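Local coordinates for putative methylthioribose-1-phosphate isomerase (Archaeoglobus fulgidus, PDB 1T5O), which probably interconverts methylthioribose-1-phosphate and methylthioribulose-1-phosphate, an aldose-ketose isomerisation of the methionine pathway, at residues L151-A156 / C186-L191; N243-Y248 / Y305-D310; I15-L20 / S195-W200. All blocks are in the same frame, centred on the assembly; numbering follows the deposited sequence.

Contact 1: L151-A156 / C186-L191; sequences LTYCNA and CETRPL
Tyr153 and Cys154 run beside Cys186 and Thr188 with matching CA atoms 5.4 Å apart, close to the carboxyl ends of the neighbouring parallel strands 149-152 and 182-186. This is the Rossmann-like arrangement of the family, in which such loops commonly carry the active site, consistent with Cys154 as predicted transition-state stabiliser. The bond from Cys186 N to Thr152 O is straight but weak, at 3.4 Å. A side chain adds a firmer tie. Thr188 OG1 accepts from Cys154 N at 2.8 Å and gives its own proton to Cys186 O, which it meets from above the carbonyl plane, so one hydroxyl ties together both loops. A threonine suits the place because it has a methyl as well: with CG2 anti to the backbone N and OG1 anti to the carbonyl carbon (chi1 -50°), the hydroxyl lies over the centre of one face of the Tyr153 ring while CG2 reaches CE2 of that ring and Cys154 CB. Cys186 is small enough to bring CB to a tight 3.3 Å from Tyr153 CD1, and its SG stands at the edge of the ring, 4.8 Å from the centroid, with Leu151 CD1 also touching it. One water donates to both Cys154 O and Cys186 O. Another accepts from Tyr153 OH at 2.6 Å and donates to Arg189 O at 2.8 Å.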
# COMPACT_ATOMS: atom_id res chain seq x y z
N LEU A 151 10.50 -10.21 -8.26
CA LEU A 151 9.48 -9.44 -7.54
C LEU A 151 8.14 -9.88 -8.12
O LEU A 151 7.99 -10.04 -9.32
CB LEU A 151 9.68 -7.93 -7.75
CG LEU A 151 8.69 -6.98 -7.06
CD1 LEU A 151 8.17 -7.62 -5.80
CD2 LEU A 151 9.36 -5.67 -6.68
N THR A 152 7.16 -10.13 -7.26
CA THR A 152 5.87 -10.52 -7.77
C THR A 152 4.80 -9.65 -7.14
O THR A 152 5.10 -8.85 -6.24
CB THR A 152 5.61 -12.04 -7.53
OG1 THR A 152 4.46 -12.44 -8.31
CG2 THR A 152 5.40 -12.35 -6.02
N TYR A 153 3.55 -9.79 -7.59
CA TYR A 153 2.46 -8.97 -7.07
C TYR A 153 1.23 -9.85 -6.93
O TYR A 153 1.03 -10.78 -7.70
CB TYR A 153 2.16 -7.82 -8.04
CG TYR A 153 1.59 -6.62 -7.35
CD1 TYR A 153 2.42 -5.79 -6.59
CD2 TYR A 153 0.24 -6.30 -7.45
CE1 TYR A 153 1.91 -4.67 -5.95
CE2 TYR A 153 -0.28 -5.19 -6.82
CZ TYR A 153 0.57 -4.37 -6.07
OH TYR A 153 0.09 -3.23 -5.47
N CYS A 154 0.39 -9.51 -5.95
CA CYS A 154 -0.80 -10.29 -5.64
C CYS A 154 -0.46 -11.75 -5.30
O CYS A 154 0.46 -12.02 -4.51
CB CYS A 154 -1.84 -10.21 -6.78
SG CYS A 154 -3.51 -10.54 -6.12
N ASN A 155 -1.18 -12.70 -5.90
CA ASN A 155 -0.93 -14.11 -5.59
C ASN A 155 -1.31 -15.00 -6.76
O ASN A 155 -2.42 -15.56 -6.79
CB ASN A 155 -1.73 -14.51 -4.34
CG ASN A 155 -1.61 -15.99 -4.00
OD1 ASN A 155 -2.63 -16.69 -3.94
ND2 ASN A 155 -0.39 -16.48 -3.76
N ALA A 156 -0.41 -15.10 -7.73
CA ALA A 156 -0.61 -15.92 -8.92
C ALA A 156 0.17 -17.22 -8.67
O ALA A 156 1.11 -17.56 -9.38
CB ALA A 156 -0.06 -15.17 -10.16
N CYS A 186 5.09 -8.15 -2.93
CA CYS A 186 4.39 -6.94 -2.48
C CYS A 186 3.17 -7.36 -1.68
O CYS A 186 2.44 -8.26 -2.12
CB CYS A 186 3.95 -6.12 -3.70
SG CYS A 186 5.39 -5.43 -4.49
N GLU A 187 2.92 -6.71 -0.54
CA GLU A 187 1.81 -7.11 0.32
C GLU A 187 0.49 -7.11 -0.42
O GLU A 187 -0.38 -7.92 -0.13
CB GLU A 187 1.73 -6.24 1.59
CG GLU A 187 1.12 -4.87 1.38
CD GLU A 187 0.99 -4.08 2.68
OE1 GLU A 187 0.76 -4.69 3.76
OE2 GLU A 187 1.08 -2.83 2.62
N THR A 188 0.36 -6.22 -1.41
CA THR A 188 -0.82 -6.10 -2.26
C THR A 188 -2.08 -5.60 -1.55
O THR A 188 -3.01 -6.36 -1.27
CB THR A 188 -1.13 -7.46 -2.99
OG1 THR A 188 0.07 -7.96 -3.61
CG2 THR A 188 -2.21 -7.26 -4.09
N ARG A 189 -2.13 -4.30 -1.27
CA ARG A 189 -3.30 -3.70 -0.62
C ARG A 189 -4.48 -3.68 -1.62
O ARG A 189 -4.27 -3.79 -2.80
CB ARG A 189 -2.95 -2.29 -0.16
CG ARG A 189 -1.95 -2.30 1.01
CD ARG A 189 -2.64 -2.78 2.25
NE ARG A 189 -3.64 -1.80 2.67
CZ ARG A 189 -4.64 -2.05 3.51
NH1 ARG A 189 -4.78 -3.27 4.03
NH2 ARG A 189 -5.49 -1.09 3.84
N PRO A 190 -5.73 -3.56 -1.13
CA PRO A 190 -6.11 -3.47 0.29
C PRO A 190 -6.47 -4.82 0.93
O PRO A 190 -6.80 -4.85 2.12
CB PRO A 190 -7.31 -2.52 0.25
CG PRO A 190 -8.02 -3.02 -0.97
CD PRO A 190 -6.86 -3.17 -1.99
N LEU A 191 -6.43 -5.91 0.17
CA LEU A 191 -6.79 -7.22 0.72
C LEU A 191 -5.61 -8.08 1.15
O LEU A 191 -5.81 -9.16 1.70
CB LEU A 191 -7.65 -8.00 -0.28
CG LEU A 191 -9.11 -8.24 0.11
CD1 LEU A 191 -9.67 -7.02 0.84
CD2 LEU A 191 -9.94 -8.56 -1.14
O HOH W 1 -2.38 -3.14 -4.74
O HOH W 2 2.87 -10.55 -3.89

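Contact 2: N243-Y248 / Y305-D310; sequences NKIGTY and YNPAFD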
# COMPACT_ATOMS: atom_id res chain seq x y z
N ASN A 243 -4.89 -6.76 -14.33
CA ASN A 243 -4.51 -7.62 -13.20
C ASN A 243 -4.83 -6.84 -11.92
O ASN A 243 -5.24 -5.69 -12.01
CB ASN A 243 -3.02 -7.97 -13.29
CG ASN A 243 -2.65 -9.10 -12.37
OD1 ASN A 243 -3.31 -10.14 -12.37
ND2 ASN A 243 -1.59 -8.91 -11.58
N LYS A 244 -4.67 -7.47 -10.75
CA LYS A 244 -4.96 -6.81 -9.46
C LYS A 244 -4.44 -5.37 -9.42
O LYS A 244 -3.28 -5.13 -9.79
CB LYS A 244 -4.31 -7.61 -8.31
CG LYS A 244 -4.52 -6.98 -6.93
CD LYS A 244 -6.01 -6.85 -6.60
CE LYS A 244 -6.71 -8.21 -6.68
NZ LYS A 244 -8.18 -8.19 -6.37
N ILE A 245 -5.26 -4.40 -8.98
CA ILE A 245 -4.77 -3.01 -8.95
C ILE A 245 -3.39 -2.91 -8.34
O ILE A 245 -3.10 -3.52 -7.31
CB ILE A 245 -5.59 -1.99 -8.08
CG1 ILE A 245 -6.76 -2.68 -7.45
CG2 ILE A 245 -5.85 -0.66 -8.86
CD1 ILE A 245 -6.36 -3.32 -6.20
N GLY A 246 -2.55 -2.09 -8.96
CA GLY A 246 -1.21 -1.89 -8.45
C GLY A 246 -0.21 -2.44 -9.43
O GLY A 246 0.92 -1.97 -9.52
N THR A 247 -0.64 -3.45 -10.19
CA THR A 247 0.22 -4.08 -11.17
C THR A 247 0.78 -3.05 -12.15
O THR A 247 1.99 -3.05 -12.44
CB THR A 247 -0.54 -5.19 -11.95
OG1 THR A 247 -1.01 -6.18 -11.03
CG2 THR A 247 0.38 -5.86 -12.97
N TYR A 248 -0.09 -2.17 -12.65
CA TYR A 248 0.36 -1.14 -13.60
C TYR A 248 1.46 -0.28 -12.97
O TYR A 248 2.49 0.01 -13.62
CB TYR A 248 -0.81 -0.24 -14.05
CG TYR A 248 -0.34 1.02 -14.78
CD1 TYR A 248 -0.55 2.29 -14.22
CD2 TYR A 248 0.38 0.92 -15.97
CE1 TYR A 248 -0.04 3.45 -14.86
CE2 TYR A 248 0.89 2.05 -16.60
CZ TYR A 248 0.67 3.32 -16.04
OH TYR A 248 1.15 4.44 -16.68
N TYR A 305 -11.81 5.54 -3.41
CA TYR A 305 -11.77 5.11 -4.81
C TYR A 305 -11.02 3.79 -4.66
O TYR A 305 -9.84 3.76 -4.25
CB TYR A 305 -10.99 6.10 -5.68
CG TYR A 305 -10.81 5.61 -7.09
CD1 TYR A 305 -11.91 5.20 -7.86
CD2 TYR A 305 -9.54 5.51 -7.65
CE1 TYR A 305 -11.74 4.69 -9.16
CE2 TYR A 305 -9.36 5.01 -8.95
CZ TYR A 305 -10.46 4.60 -9.68
OH TYR A 305 -10.26 4.09 -10.92
N ASN A 306 -11.69 2.68 -4.97
CA ASN A 306 -11.11 1.34 -4.78
C ASN A 306 -11.27 0.41 -5.99
O ASN A 306 -11.93 -0.62 -5.90
CB ASN A 306 -11.76 0.72 -3.50
CG ASN A 306 -11.10 -0.58 -3.04
OD1 ASN A 306 -9.94 -0.87 -3.34
ND2 ASN A 306 -11.85 -1.38 -2.27
N PRO A 307 -10.69 0.78 -7.16
CA PRO A 307 -10.82 -0.08 -8.34
C PRO A 307 -10.22 -1.47 -8.07
O PRO A 307 -9.22 -1.59 -7.36
CB PRO A 307 -10.03 0.67 -9.41
CG PRO A 307 -8.91 1.35 -8.55
CD PRO A 307 -9.72 1.87 -7.37
N ALA A 308 -10.81 -2.50 -8.66
CA ALA A 308 -10.34 -3.87 -8.43
C ALA A 308 -9.09 -4.23 -9.23
O ALA A 308 -8.29 -5.05 -8.80
CB ALA A 308 -11.48 -4.89 -8.73
N PHE A 309 -8.95 -3.63 -10.41
CA PHE A 309 -7.82 -3.90 -11.28
C PHE A 309 -7.35 -2.63 -11.94
O PHE A 309 -8.00 -1.58 -11.85
CB PHE A 309 -8.25 -4.81 -12.46
CG PHE A 309 -9.05 -6.03 -12.07
CD1 PHE A 309 -10.43 -6.00 -12.11
CD2 PHE A 309 -8.40 -7.19 -11.66
CE1 PHE A 309 -11.18 -7.12 -11.75
CE2 PHE A 309 -9.13 -8.31 -11.29
CZ PHE A 309 -10.52 -8.28 -11.34
N ASP A 310 -6.23 -2.74 -12.64
CA ASP A 310 -5.75 -1.66 -13.48
C ASP A 310 -5.24 -2.29 -14.78
O ASP A 310 -4.99 -3.49 -14.84
CB ASP A 310 -4.68 -0.74 -12.82
CG ASP A 310 -3.44 -1.48 -12.29
OD1 ASP A 310 -3.03 -2.56 -12.77
OD2 ASP A 310 -2.83 -0.89 -11.36
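Asp310 OD2 receives Gly246 N at 2.7 Å and, weakly, Tyr248 N; Tyr248 N makes a sounder bond of 3.0 Å to Asp310 OD1. Each amide lies well out of the carboxylate plane, Gly246 N on one side and Tyr248 N on the other, gripping the group from both faces. Gly246 is the N-cap of helix 247-256, so the carboxylate lies against its amide-rich start, a setting likely to favour the negative charge. Asp310 CG stands between the backbone N and the carbonyl carbon (chi1 55°), which turns the acid across to the helix, and Tyr248 CB packs on CG at 3.4 Å. A type II turn from Lys244 to Thr247 has this glycine third, with positive phi, where a CB would press on Ile245 O. Thr247 OG1 and N both donate to Lys244 O, and OG1 also accepts from Asn243 ND2 at 2.8 Å, fastening a predicted substrate-binding residue. The backbones pair antiparallel, Asp310 N giving to Asn243 O at 3.2 Å with a weak return bond; just past the strand, Ile245 N bonds Ala308 O. Ile245 CG2 meets Pro307 CG at 3.7 Å, while the Phe309 ring turns an edge to Lys244 N and reaches Asp234, the predicted proton donor. Tyr248 OH bonds His257 of the second subunit. Strand 240-244 lies between 235-237 and 309-313, and helix 247-256 follows it.

Contact 3: I15-L20 / S195-W200; sequences IDQTKL and SRLTCW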
# COMPACT_ATOMS: atom_id res chain seq x y z
N ILE A 15 -8.78 -25.92 0.43
CA ILE A 15 -7.91 -25.32 1.44
C ILE A 15 -8.71 -24.06 1.79
O ILE A 15 -9.11 -23.31 0.90
CB ILE A 15 -6.55 -24.89 0.84
CG1 ILE A 15 -5.62 -26.09 0.73
CG2 ILE A 15 -5.93 -23.79 1.69
CD1 ILE A 15 -4.33 -25.79 -0.03
N ASP A 16 -8.95 -23.84 3.08
CA ASP A 16 -9.72 -22.66 3.51
C ASP A 16 -8.78 -21.45 3.56
O ASP A 16 -8.19 -21.15 4.60
CB ASP A 16 -10.31 -22.89 4.91
CG ASP A 16 -11.35 -21.85 5.28
OD1 ASP A 16 -11.44 -20.81 4.59
OD2 ASP A 16 -12.08 -22.07 6.26
N GLN A 17 -8.67 -20.73 2.44
CA GLN A 17 -7.77 -19.59 2.36
C GLN A 17 -8.07 -18.46 3.34
O GLN A 17 -7.16 -17.73 3.72
CB GLN A 17 -7.71 -19.07 0.91
CG GLN A 17 -6.87 -19.98 0.02
CD GLN A 17 -6.83 -19.53 -1.43
OE1 GLN A 17 -6.47 -18.40 -1.72
NE2 GLN A 17 -7.20 -20.43 -2.34
N THR A 18 -9.31 -18.33 3.78
CA THR A 18 -9.64 -17.28 4.74
C THR A 18 -8.91 -17.52 6.07
O THR A 18 -8.81 -16.61 6.89
CB THR A 18 -11.15 -17.23 5.02
OG1 THR A 18 -11.51 -18.32 5.88
CG2 THR A 18 -11.94 -17.33 3.72
N LYS A 19 -8.38 -18.73 6.27
CA LYS A 19 -7.68 -19.08 7.50
C LYS A 19 -6.19 -18.78 7.44
O LYS A 19 -5.49 -18.75 8.47
CB LYS A 19 -7.86 -20.58 7.78
CG LYS A 19 -8.58 -20.90 9.06
CD LYS A 19 -10.02 -20.45 8.99
CE LYS A 19 -10.74 -20.74 10.31
NZ LYS A 19 -11.80 -21.77 10.16
N LEU A 20 -5.69 -18.57 6.23
CA LEU A 20 -4.28 -18.26 6.02
C LEU A 20 -4.03 -16.83 6.45
O LEU A 20 -4.94 -16.01 6.40
CB LEU A 20 -3.95 -18.40 4.52
CG LEU A 20 -3.32 -19.68 3.95
CD1 LEU A 20 -3.31 -20.81 4.94
CD2 LEU A 20 -4.03 -20.04 2.64
N SER A 195 0.88 -10.71 1.21
CA SER A 195 1.42 -11.10 2.52
C SER A 195 0.71 -12.32 3.10
O SER A 195 1.35 -13.20 3.69
CB SER A 195 1.32 -9.92 3.50
OG SER A 195 -0.03 -9.55 3.67
N ARG A 196 -0.60 -12.38 2.92
CA ARG A 196 -1.40 -13.49 3.42
C ARG A 196 -1.23 -14.81 2.68
O ARG A 196 -1.05 -15.86 3.29
CB ARG A 196 -2.89 -13.11 3.38
CG ARG A 196 -3.27 -12.00 4.33
CD ARG A 196 -4.70 -12.17 4.79
NE ARG A 196 -5.51 -12.47 3.65
CZ ARG A 196 -6.26 -13.56 3.50
NH1 ARG A 196 -6.33 -14.51 4.44
NH2 ARG A 196 -6.87 -13.73 2.35
N LEU A 197 -1.26 -14.75 1.35
CA LEU A 197 -1.21 -15.94 0.53
C LEU A 197 0.13 -16.26 -0.13
O LEU A 197 0.64 -17.36 0.01
CB LEU A 197 -2.33 -15.84 -0.52
CG LEU A 197 -3.70 -15.44 0.08
CD1 LEU A 197 -4.79 -15.36 -1.01
CD2 LEU A 197 -4.14 -16.47 1.13
N THR A 198 0.70 -15.29 -0.83
CA THR A 198 1.96 -15.55 -1.51
C THR A 198 3.09 -15.90 -0.56
O THR A 198 3.84 -16.85 -0.81
CB THR A 198 2.35 -14.35 -2.39
OG1 THR A 198 1.42 -14.27 -3.46
CG2 THR A 198 3.75 -14.50 -2.94
N CYS A 199 3.23 -15.15 0.53
CA CYS A 199 4.31 -15.45 1.45
C CYS A 199 4.09 -16.84 2.08
O CYS A 199 5.05 -17.56 2.35
CB CYS A 199 4.42 -14.36 2.53
SG CYS A 199 5.10 -12.76 1.94
N TRP A 200 2.84 -17.19 2.33
CA TRP A 200 2.52 -18.48 2.92
C TRP A 200 2.91 -19.65 2.00
O TRP A 200 3.70 -20.53 2.39
CB TRP A 200 1.02 -18.58 3.24
CG TRP A 200 0.70 -19.86 3.99
CD1 TRP A 200 0.81 -20.08 5.34
CD2 TRP A 200 0.34 -21.13 3.40
NE1 TRP A 200 0.56 -21.41 5.62
CE2 TRP A 200 0.28 -22.07 4.45
CE3 TRP A 200 0.09 -21.56 2.09
CZ2 TRP A 200 -0.04 -23.42 4.24
CZ3 TRP A 200 -0.22 -22.92 1.87
CH2 TRP A 200 -0.28 -23.83 2.95
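Leu20 leans with its whole side chain on Leu197 and Trp200 of helix 193-204. Its CB meets Leu197 CD2 at 3.9 Å; CG lies 4.0 Å from Trp200 CG and CD2; then the branches part. CD2 turns to Leu197 CD2, whereas CD1 sits over the indole face, 3.9 Å from the centroid of the five-membered ring and only 11° off its normal, a clear CH-pi contact. With CG anti to the backbone N (chi1 -174°) the indole of Trp200 is carried out to Leu20, chi2 setting how its face is turned, and the broad ring gives a branched leucine a flat apolar surface. Cut back to an alanine, Leu20 would lose both methyls, and the indole would probably be freer to turn, with a gap between it and Leu197. The polar part lies at the backbone: Arg196, long enough to bend back from the helix, brings NH1 to Leu20 O at 2.8 Å, a weak bond because it is bent (125°), and weakly to Gln17 O as well. Both oxygens lie at the edge of the guanidinium, while Leu197 CD2 covers part of one face. Gln17 O also accepts Leu20 N, closing the 3-10 turn, and Gln17 OE1, which touches Leu197 CD1, bonds Arg45, a predicted substrate-binding residue. The turn lies between strands 12-15 and 26-29, and it packs on helix 193-204, whose Ser195 and Cys199 rest on strand 208-212.

All three contacts are buried, none lies at the surface, and each has residues near the second subunit. Their chemistry follows their place: polar and aromatic at the strand ends of the parallel sheet in contact 1, mostly backbone and carboxylate in the small antiparallel sheet of contact 2, mainly apolar where the N-terminal region meets a helix in contact 3. Contacts 1 and 2 touch where Tyr153 CE2 lies 3.3 Å from Ile245 O. Contacts 1 and 3 join through Thr198 OG1, bonded to Cys154 O and Asn155 ND2, and share Arg45, a partner of both Asn155 and Gln17; residues 186-191 also lead into helix 193-204. Contacts 2 and 3 remain apart, with nearest atoms about 9 Å from each other.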